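Alternansucrase (Leuconostoc mesenteroides, PDB 6HVG) is a glycoside hydrolase family 70 protein that joins a TIM-barrel-type domain, with a bound calcium ion, to choline-binding-type repeats. Local coordinates at residues L807-L815 and Y843-L851. Sequence-based numbering, arbitrary orientation.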
loop_
_atom_site.group_PDB
_atom_site.type_symbol
_atom_site.label_atom_id
_atom_site.label_comp_id
_atom_site.label_asym_id
_atom_site.label_seq_id
_atom_site.Cartn_x
_atom_site.Cartn_y
_atom_site.Cartn_z
ATOM N N LEU A 807 7.449 -7.871 24.339
ATOM C CA LEU A 807 6.937 -9.117 23.787
ATOM C C LEU A 807 6.765 -10.246 24.817
ATOM O O LEU A 807 5.746 -10.949 24.781
ATOM C CB LEU A 807 7.795 -9.574 22.608
ATOM C CG LEU A 807 7.563 -8.735 21.336
ATOM C CD1 LEU A 807 8.464 -9.183 20.212
ATOM C CD2 LEU A 807 6.124 -8.801 20.872
ATOM N N PRO A 808 7.730 -10.417 25.741
ATOM C CA PRO A 808 7.512 -11.395 26.807
ATOM C C PRO A 808 6.262 -11.130 27.647
ATOM O O PRO A 808 5.523 -12.055 27.961
ATOM C CB PRO A 808 8.776 -11.256 27.661
ATOM C CG PRO A 808 9.814 -10.862 26.683
ATOM C CD PRO A 808 9.117 -9.933 25.731
ATOM N N SER A 809 6.031 -9.875 28.001
ATOM C CA SER A 809 4.886 -9.512 28.822
ATOM C C SER A 809 3.601 -9.739 28.051
ATOM O O SER A 809 2.600 -10.185 28.607
ATOM C CB SER A 809 5.010 -8.048 29.292
ATOM O OG SER A 809 6.348 -7.736 29.658
ATOM N N ALA A 810 3.629 -9.406 26.770
ATOM C CA ALA A 810 2.489 -9.631 25.890
ATOM C C ALA A 810 2.145 -11.120 25.788
ATOM O O ALA A 810 0.983 -11.482 25.871
ATOM C CB ALA A 810 2.777 -9.061 24.506
ATOM N N TYR A 811 3.156 -11.972 25.613
ATOM C CA TYR A 811 2.948 -13.422 25.607
ATOM C C TYR A 811 2.470 -13.961 26.964
ATOM O O TYR A 811 1.653 -14.869 27.018
ATOM C CB TYR A 811 4.189 -14.172 25.102
ATOM C CG TYR A 811 4.213 -14.283 23.587
ATOM C CD1 TYR A 811 3.589 -15.329 22.945
ATOM C CD2 TYR A 811 4.832 -13.328 22.805
ATOM C CE1 TYR A 811 3.594 -15.429 21.559
ATOM C CE2 TYR A 811 4.847 -13.417 21.425
ATOM C CZ TYR A 811 4.225 -14.467 20.807
ATOM O OH TYR A 811 4.218 -14.562 19.434
ATOM N N ALA A 812 2.930 -13.380 28.059
ATOM C CA ALA A 812 2.453 -13.789 29.378
ATOM C C ALA A 812 0.943 -13.656 29.450
ATOM O O ALA A 812 0.257 -14.542 29.973
ATOM C CB ALA A 812 3.107 -12.968 30.483
ATOM N N MET A 813 0.418 -12.558 28.924
ATOM C CA MET A 813 -1.029 -12.349 28.882
ATOM C C MET A 813 -1.704 -13.238 27.840
ATOM O O MET A 813 -2.708 -13.890 28.131
ATOM C CB MET A 813 -1.345 -10.885 28.607
ATOM C CG MET A 813 -0.871 -9.955 29.721
ATOM S SD MET A 813 -1.230 -8.219 29.421
ATOM C CE MET A 813 -3.023 -8.258 29.257
ATOM N N LEU A 814 -1.143 -13.277 26.635
ATOM C CA LEU A 814 -1.707 -14.087 25.561
ATOM C C LEU A 814 -1.908 -15.522 25.996
ATOM O O LEU A 814 -2.944 -16.127 25.713
ATOM C CB LEU A 814 -0.800 -14.081 24.330
ATOM C CG LEU A 814 -1.389 -14.768 23.108
ATOM C CD1 LEU A 814 -2.487 -13.909 22.501
ATOM C CD2 LEU A 814 -0.306 -15.049 22.078
ATOM N N LEU A 815 -0.910 -16.050 26.694
ATOM C CA LEU A 815 -0.844 -17.476 27.016
ATOM C C LEU A 815 -1.582 -17.884 28.283
ATOM O O LEU A 815 -1.708 -19.070 28.546
ATOM C CB LEU A 815 0.616 -17.923 27.110
ATOM C CG LEU A 815 1.410 -17.801 25.801
ATOM C CD1 LEU A 815 2.877 -18.069 26.042
ATOM C CD2 LEU A 815 0.892 -18.724 24.709
ATOM N N TYR A 843 13.850 -13.702 23.399
ATOM C CA TYR A 843 12.587 -13.961 24.066
ATOM C C TYR A 843 12.302 -15.462 24.248
ATOM O O TYR A 843 11.498 -15.836 25.107
ATOM C CB TYR A 843 11.445 -13.290 23.304
ATOM C CG TYR A 843 11.707 -11.846 22.888
ATOM C CD1 TYR A 843 11.927 -10.845 23.830
ATOM C CD2 TYR A 843 11.709 -11.481 21.545
ATOM C CE1 TYR A 843 12.138 -9.528 23.437
ATOM C CE2 TYR A 843 11.925 -10.173 21.158
ATOM C CZ TYR A 843 12.133 -9.207 22.114
ATOM O OH TYR A 843 12.330 -7.921 21.712
ATOM N N ASN A 844 12.961 -16.309 23.461
ATOM C CA ASN A 844 12.684 -17.744 23.449
ATOM C C ASN A 844 12.548 -18.434 24.827
ATOM O O ASN A 844 11.584 -19.171 25.061
ATOM C CB ASN A 844 13.719 -18.483 22.598
ATOM C CG ASN A 844 13.337 -19.928 22.350
ATOM O OD1 ASN A 844 13.275 -20.737 23.282
ATOM N ND2 ASN A 844 13.100 -20.272 21.081
ATOM N N PRO A 845 13.499 -18.205 25.743
ATOM C CA PRO A 845 13.407 -18.901 27.024
ATOM C C PRO A 845 12.163 -18.523 27.818
ATOM O O PRO A 845 11.501 -19.399 28.366
ATOM C CB PRO A 845 14.690 -18.470 27.751
ATOM C CG PRO A 845 15.607 -18.048 26.659
ATOM C CD PRO A 845 14.707 -17.368 25.676
ATOM N N VAL A 846 11.842 -17.237 27.865
ATOM C CA VAL A 846 10.675 -16.759 28.636
ATOM C C VAL A 846 9.376 -17.288 28.038
ATOM O O VAL A 846 8.514 -17.788 28.741
ATOM C CB VAL A 846 10.584 -15.215 28.693
ATOM C CG1 VAL A 846 9.511 -14.777 29.682
ATOM C CG2 VAL A 846 11.926 -14.620 29.086
ATOM N N ILE A 847 9.256 -17.211 26.725
ATOM C CA ILE A 847 8.063 -17.675 26.046
ATOM C C ILE A 847 7.967 -19.209 26.138
ATOM O O ILE A 847 6.881 -19.747 26.282
ATOM C CB ILE A 847 8.048 -17.215 24.573
ATOM C CG1 ILE A 847 8.154 -15.681 24.456
ATOM C CG2 ILE A 847 6.781 -17.687 23.887
ATOM C CD1 ILE A 847 8.374 -15.194 23.039
ATOM N N SER A 848 9.109 -19.908 26.066
ATOM C CA SER A 848 9.140 -21.369 26.194
ATOM C C SER A 848 8.667 -21.818 27.578
ATOM O O SER A 848 7.955 -22.817 27.714
ATOM C CB SER A 848 10.541 -21.911 25.924
ATOM O OG SER A 848 10.951 -21.628 24.586
ATOM N N ALA A 849 9.064 -21.065 28.597
ATOM C CA ALA A 849 8.623 -21.310 29.960
ATOM C C ALA A 849 7.131 -21.102 30.114
ATOM O O ALA A 849 6.423 -21.949 30.693
ATOM C CB ALA A 849 9.370 -20.408 30.925
ATOM N N LEU A 850 6.649 -19.977 29.601
ATOM C CA LEU A 850 5.217 -19.669 29.620
ATOM C C LEU A 850 4.408 -20.776 28.955
ATOM O O LEU A 850 3.339 -21.160 29.438
ATOM C CB LEU A 850 4.943 -18.310 28.945
ATOM C CG LEU A 850 5.402 -17.086 29.746
ATOM C CD1 LEU A 850 5.386 -15.846 28.867
ATOM C CD2 LEU A 850 4.565 -16.852 30.989
ATOM N N LEU A 851 4.938 -21.282 27.851
ATOM C CA LEU A 851 4.252 -22.313 27.070
ATOM C C LEU A 851 4.149 -23.632 27.811
ATOM O O LEU A 851 3.096 -24.270 27.773
ATOM C CB LEU A 851 4.940 -22.527 25.718
ATOM C CG LEU A 851 4.521 -21.514 24.656
ATOM C CD1 LEU A 851 5.522 -21.478 23.515
ATOM C CD2 LEU A 851 3.122 -21.820 24.148
#
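L807 and P808 pack against the ring of Y843. CB of L807 sits 4.2 Å from the Y843 ring centroid and 3° off its normal, a CH-pi contact over the centre of one face, while L807 CD1 lies 3.7 Å from Y843 CE2. P808 brings CD to 3.5 Å from Y843 CD1 and turns CB to V846 CG1; proline suits the first turn of helix 807-814, where a backbone N-H would have no carbonyl of a preceding turn to bond. A chi1 of -46°, with CG anti to the carbonyl carbon, sets the Y843 ring against L807 and P808.

One turn on, I847 lays CD1 over a face of the Y811 ring, toward the rim, 4.0 Å from Y811 CD2. The Y811 hydroxyl is hydrogen-bonded to the D828 carboxylate and to the backbone N of Y825. L850 reaches across to the backbone: its extended chi2 carries CD1 to 3.6 Å from both N and CA of A812, a close approach that the small A812 side chain allows. L815 closes the row, its CD1 3.6 Å from L850 CB with the two side chains at about a right angle, and its CD2 against L851 CD2.

The helices 807-814 and 844-851 run nearly parallel, 9° apart, with axes 9.6 Å from each other. A812 also touches strand 910-915, and P808 and V846 touch strand 952-954, both in the same antiparallel sheet. With no hydrogen bond or charge pair between the segments, and the Y811 hydroxyl bonded outside them, their association rests on apolar packing, consistent with a buried hydrophobic interface.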